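Local coordinates for protein CurM Sulfotransferase (Moorea producta, PDB 4GBM) that binds the spent cofactor PAP and probably transfers a sulfonate group from PAPS to a polyketide intermediate of the curacin pathway, at residues I170-V174 with Y190-V196. The protein carries 2 engineered substitutions. Numbering follows the deposited sequence.
Sequences IESFV and YRVAEQV. With A3P (adenosine-3'-5'-diphosphate), chain G.
Ala193 sits among Ile170, Phe173 and Val174, where the axes of 170-174 and 190-196 come to 8.8 Å, their N-to-C directions 122° apart. Ala193 CB touches three side chains: it lies 3.4 Å from Phe173 CD1 and 3.9 Å from both Ile170 CG2 and Val174 CG2. Farther along, Ile170 CD1 runs beside Glu194, 3.8 Å from Glu194 CA.

Two CH-pi contacts add to this packing. Having CG anti to the backbone N (chi1 -171°) places the Phe173 ring against 190-196; Ala193 CA stands over one face, and Val196 CG2 meets Phe173 CZ at 4.0 Å. An alanine in place of Phe173 is likely to open a gap beside Ala193 and leave Val196 without this partner. Val174 CG1 lies over a face of Tyr190, 4.1 Å from the ring centroid, while Ile170 CG2 touches the edge of that ring.

No hydrogen bond joins the two segments. Arg191 NH1 makes a salt bridge to Glu194 OE2, while Glu194 OE1 is hydrogen-bonded to Thr299 OG1 and Lys296 N. From helix 166-175, Ser172 OG donates to A3P O1P at 2.6 Å. Helix 189-208 thus packs behind a helix of the 3'-phosphate-binding site, within the P-loop-related sulfotransferase fold.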
ATOM      1  N   ILE A 170      11.817  -4.435 -10.326  1.00  8.92           N
ATOM      2  CA  ILE A 170      12.017  -5.740 -10.964  1.00  9.44           C
ATOM      3  C   ILE A 170      13.046  -6.587 -10.204  1.00  9.75           C
ATOM      4  O   ILE A 170      12.789  -7.761  -9.908  1.00 10.42           O
ATOM      5  CB  ILE A 170      12.369  -5.603 -12.458  1.00  9.93           C
ATOM      6  CG1 ILE A 170      11.144  -5.103 -13.226  1.00 10.33           C
ATOM      7  CG2 ILE A 170      12.819  -6.952 -13.037  1.00 11.21           C
ATOM      8  CD1 ILE A 170      11.473  -4.515 -14.594  1.00 11.98           C
ATOM      9  N   GLU A 171      14.185  -5.984  -9.859  1.00  9.67           N
ATOM     10  CA  GLU A 171      15.229  -6.701  -9.126  1.00 11.00           C
ATOM     11  C   GLU A 171      14.684  -7.223  -7.801  1.00 10.70           C
ATOM     12  O   GLU A 171      14.946  -8.370  -7.421  1.00 11.95           O
ATOM     13  CB  GLU A 171      16.433  -5.783  -8.888  1.00 11.06           C
ATOM     14  CG  GLU A 171      17.649  -6.456  -8.250  1.00 12.07           C
ATOM     15  CD  GLU A 171      17.585  -6.537  -6.725  1.00 15.70           C
ATOM     16  OE1 GLU A 171      16.874  -5.730  -6.103  1.00 15.34           O
ATOM     17  OE2 GLU A 171      18.259  -7.418  -6.148  1.00 16.46           O
ATOM     18  N   SER A 172      13.904  -6.389  -7.113  1.00  9.57           N
ATOM     19  CA  SER A 172      13.355  -6.762  -5.818  1.00  9.60           C
ATOM     20  C   SER A 172      12.324  -7.889  -5.950  1.00  9.86           C
ATOM     21  O   SER A 172      12.381  -8.881  -5.228  1.00 10.31           O
ATOM     22  CB  SER A 172      12.723  -5.535  -5.147  1.00  9.31           C
ATOM     23  OG  SER A 172      12.091  -5.899  -3.934  1.00  9.17           O
ATOM     24  N   PHE A 173      11.389  -7.734  -6.883  1.00  9.67           N
ATOM     25  CA  PHE A 173      10.338  -8.727  -7.108  1.00 10.41           C
ATOM     26  C   PHE A 173      10.924 -10.122  -7.396  1.00 10.71           C
ATOM     27  O   PHE A 173      10.483 -11.128  -6.825  1.00 12.39           O
ATOM     28  CB  PHE A 173       9.449  -8.238  -8.256  1.00  9.75           C
ATOM     29  CG  PHE A 173       8.193  -9.043  -8.462  1.00 11.12           C
ATOM     30  CD1 PHE A 173       8.229 -10.240  -9.173  1.00 13.08           C
ATOM     31  CD2 PHE A 173       6.972  -8.583  -7.979  1.00 13.08           C
ATOM     32  CE1 PHE A 173       7.072 -10.976  -9.391  1.00 16.62           C
ATOM     33  CE2 PHE A 173       5.791  -9.319  -8.196  1.00 14.54           C
ATOM     34  CZ  PHE A 173       5.854 -10.518  -8.907  1.00 14.43           C
ATOM     35  N   VAL A 174      11.932 -10.166  -8.261  1.00 11.12           N
ATOM     36  CA  VAL A 174      12.607 -11.411  -8.626  1.00 12.22           C
ATOM     37  C   VAL A 174      13.379 -11.993  -7.435  1.00 12.33           C
ATOM     38  O   VAL A 174      13.282 -13.193  -7.155  1.00 13.40           O
ATOM     39  CB  VAL A 174      13.515 -11.203  -9.869  1.00 12.20           C
ATOM     40  CG1 VAL A 174      14.392 -12.425 -10.142  1.00 13.05           C
ATOM     41  CG2 VAL A 174      12.655 -10.913 -11.106  1.00 13.83           C
ATOM     42  N   TYR A 190      11.819 -12.327 -14.658  1.00 14.69           N
ATOM     43  CA  TYR A 190      12.091 -10.930 -14.947  1.00 13.86           C
ATOM     44  C   TYR A 190      10.971 -10.300 -15.763  1.00 13.25           C
ATOM     45  O   TYR A 190      10.594  -9.155 -15.508  1.00 12.34           O
ATOM     46  CB  TYR A 190      13.444 -10.773 -15.644  1.00 14.52           C
ATOM     47  CG  TYR A 190      14.601 -11.051 -14.713  1.00 16.28           C
ATOM     48  CD1 TYR A 190      15.125 -10.044 -13.903  1.00 19.57           C
ATOM     49  CD2 TYR A 190      15.160 -12.327 -14.635  1.00 20.34           C
ATOM     50  CE1 TYR A 190      16.193 -10.304 -13.035  1.00 21.07           C
ATOM     51  CE2 TYR A 190      16.217 -12.595 -13.776  1.00 21.23           C
ATOM     52  CZ  TYR A 190      16.727 -11.582 -12.985  1.00 21.92           C
ATOM     53  OH  TYR A 190      17.780 -11.860 -12.141  1.00 27.53           O
ATOM     54  N   ARG A 191      10.434 -11.048 -16.728  1.00 13.21           N
ATOM     55  CA  ARG A 191       9.314 -10.547 -17.526  1.00 12.68           C
ATOM     56  C   ARG A 191       8.023 -10.488 -16.713  1.00 12.30           C
ATOM     57  O   ARG A 191       7.217  -9.571 -16.897  1.00 12.06           O
ATOM     58  CB  ARG A 191       9.138 -11.363 -18.806  1.00 13.60           C
ATOM     59  CG  ARG A 191      10.282 -11.183 -19.809  1.00 14.36           C
ATOM     60  CD  ARG A 191      10.402  -9.727 -20.301  1.00 15.91           C
ATOM     61  NE  ARG A 191      11.163  -9.657 -21.551  1.00 16.30           N
ATOM     62  CZ  ARG A 191      11.840  -8.594 -21.980  1.00 14.27           C
ATOM     63  NH1 ARG A 191      11.880  -7.472 -21.264  1.00 12.53           N
ATOM     64  NH2 ARG A 191      12.493  -8.667 -23.140  1.00 16.68           N
ATOM     65  N   VAL A 192       7.829 -11.460 -15.822  1.00 12.49           N
ATOM     66  CA  VAL A 192       6.668 -11.451 -14.920  1.00 12.80           C
ATOM     67  C   VAL A 192       6.717 -10.213 -14.024  1.00 11.75           C
ATOM     68  O   VAL A 192       5.711  -9.503 -13.886  1.00 10.27           O
ATOM     69  CB  VAL A 192       6.566 -12.752 -14.066  1.00 14.16           C
ATOM     70  CG1 VAL A 192       5.470 -12.630 -13.021  1.00 14.86           C
ATOM     71  CG2 VAL A 192       6.287 -13.954 -14.965  1.00 16.22           C
ATOM     72  N   ALA A 193       7.890  -9.949 -13.440  1.00 11.20           N
ATOM     73  CA  ALA A 193       8.096  -8.774 -12.593  1.00 10.81           C
ATOM     74  C   ALA A 193       7.843  -7.483 -13.361  1.00 10.45           C
ATOM     75  O   ALA A 193       7.194  -6.564 -12.857  1.00  9.29           O
ATOM     76  CB  ALA A 193       9.508  -8.769 -11.990  1.00 11.93           C
ATOM     77  N   GLU A 194       8.345  -7.431 -14.592  1.00  9.83           N
ATOM     78  CA  GLU A 194       8.172  -6.268 -15.453  1.00  9.76           C
ATOM     79  C   GLU A 194       6.691  -6.031 -15.746  1.00  9.60           C
ATOM     80  O   GLU A 194       6.217  -4.892 -15.682  1.00  9.34           O
ATOM     81  CB  GLU A 194       8.945  -6.464 -16.756  1.00 10.26           C
ATOM     82  CG  GLU A 194       8.851  -5.284 -17.709  1.00 10.30           C
ATOM     83  CD  GLU A 194       9.638  -5.497 -18.984  1.00 11.93           C
ATOM     84  OE1 GLU A 194       9.377  -4.767 -19.950  1.00 12.19           O
ATOM     85  OE2 GLU A 194      10.517  -6.387 -19.018  1.00 14.03           O
ATOM     86  N   GLN A 195       5.970  -7.107 -16.047  1.00 10.34           N
ATOM     87  CA  GLN A 195       4.536  -7.007 -16.326  1.00 11.47           C
ATOM     88  C   GLN A 195       3.774  -6.498 -15.099  1.00 10.13           C
ATOM     89  O   GLN A 195       2.845  -5.701 -15.231  1.00 10.17           O
ATOM     90  CB  GLN A 195       3.982  -8.352 -16.802  1.00 12.58           C
ATOM     91  CG  GLN A 195       2.487  -8.354 -17.085  1.00 17.63           C
ATOM     92  CD  GLN A 195       2.001  -9.684 -17.622  1.00 28.71           C
ATOM     93  OE1 GLN A 195       2.331 -10.075 -18.745  1.00 35.50           O
ATOM     94  NE2 GLN A 195       1.204 -10.387 -16.825  1.00 33.04           N
ATOM     95  N   VAL A 196       4.164  -6.944 -13.904  1.00  9.19           N
ATOM     96  CA  VAL A 196       3.516  -6.460 -12.680  1.00  8.89           C
ATOM     97  C   VAL A 196       3.730  -4.948 -12.508  1.00  8.70           C
ATOM     98  O   VAL A 196       2.779  -4.206 -12.245  1.00  8.88           O
ATOM     99  CB  VAL A 196       3.972  -7.249 -11.427  1.00 10.12           C
ATOM    100  CG1 VAL A 196       3.472  -6.581 -10.162  1.00 10.56           C
ATOM    101  CG2 VAL A 196       3.449  -8.675 -11.495  1.00 10.63           C
TER
HETATM  102  P1  A3P G 406      13.645  -4.774  -0.896  1.00  8.85           P
HETATM  103  O1P A3P G 406      13.304  -6.047  -1.629  1.00 10.34           O
HETATM  104  O2P A3P G 406      13.839  -4.968   0.587  1.00  9.15           O
HETATM  105  O3P A3P G 406      14.719  -3.973  -1.576  1.00  9.90           O
HETATM  106  P2  A3P G 406       6.812  -2.511  -0.427  1.00  7.32           P
HETATM  107  O4P A3P G 406       6.013  -1.661  -1.363  1.00  7.09           O
HETATM  108  O5P A3P G 406       6.770  -3.988  -0.694  1.00  9.94           O
HETATM  109  O6P A3P G 406       6.592  -2.157   1.020  1.00  6.21           O
HETATM  110  O5' A3P G 406       8.351  -2.125  -0.745  1.00  7.15           O
HETATM  111  C5' A3P G 406       9.401  -2.920  -0.185  1.00  8.15           C
HETATM  112  C4' A3P G 406      10.687  -2.176  -0.445  1.00  7.40           C
HETATM  113  O4' A3P G 406      10.721  -1.010   0.387  1.00  8.11           O
HETATM  114  C3' A3P G 406      11.913  -2.963  -0.026  1.00  7.37           C
HETATM  115  O3' A3P G 406      12.286  -3.893  -1.053  1.00  7.70           O
HETATM  116  C2' A3P G 406      12.920  -1.841   0.199  1.00  8.91           C
HETATM  117  O2' A3P G 406      13.609  -1.520  -1.013  1.00  9.76           O
HETATM  118  C1' A3P G 406      12.075  -0.640   0.611  1.00  8.61           C
HETATM  119  N9  A3P G 406      12.264  -0.347   2.054  1.00  7.38           N
HETATM  120  C8  A3P G 406      11.809  -1.054   3.110  1.00  8.76           C
HETATM  121  N7  A3P G 406      12.207  -0.498   4.285  1.00  8.69           N
HETATM  122  C5  A3P G 406      12.937   0.592   3.968  1.00  7.18           C
HETATM  123  C6  A3P G 406      13.662   1.651   4.711  1.00  7.94           C
HETATM  124  N6  A3P G 406      13.667   1.647   6.067  1.00  8.60           N
HETATM  125  N1  A3P G 406      14.297   2.607   3.982  1.00  7.82           N
HETATM  126  C2  A3P G 406      14.281   2.625   2.630  1.00  8.81           C
HETATM  127  N3  A3P G 406      13.635   1.694   1.896  1.00  7.69           N
HETATM  128  C4  A3P G 406      12.964   0.691   2.508  1.00  6.37           C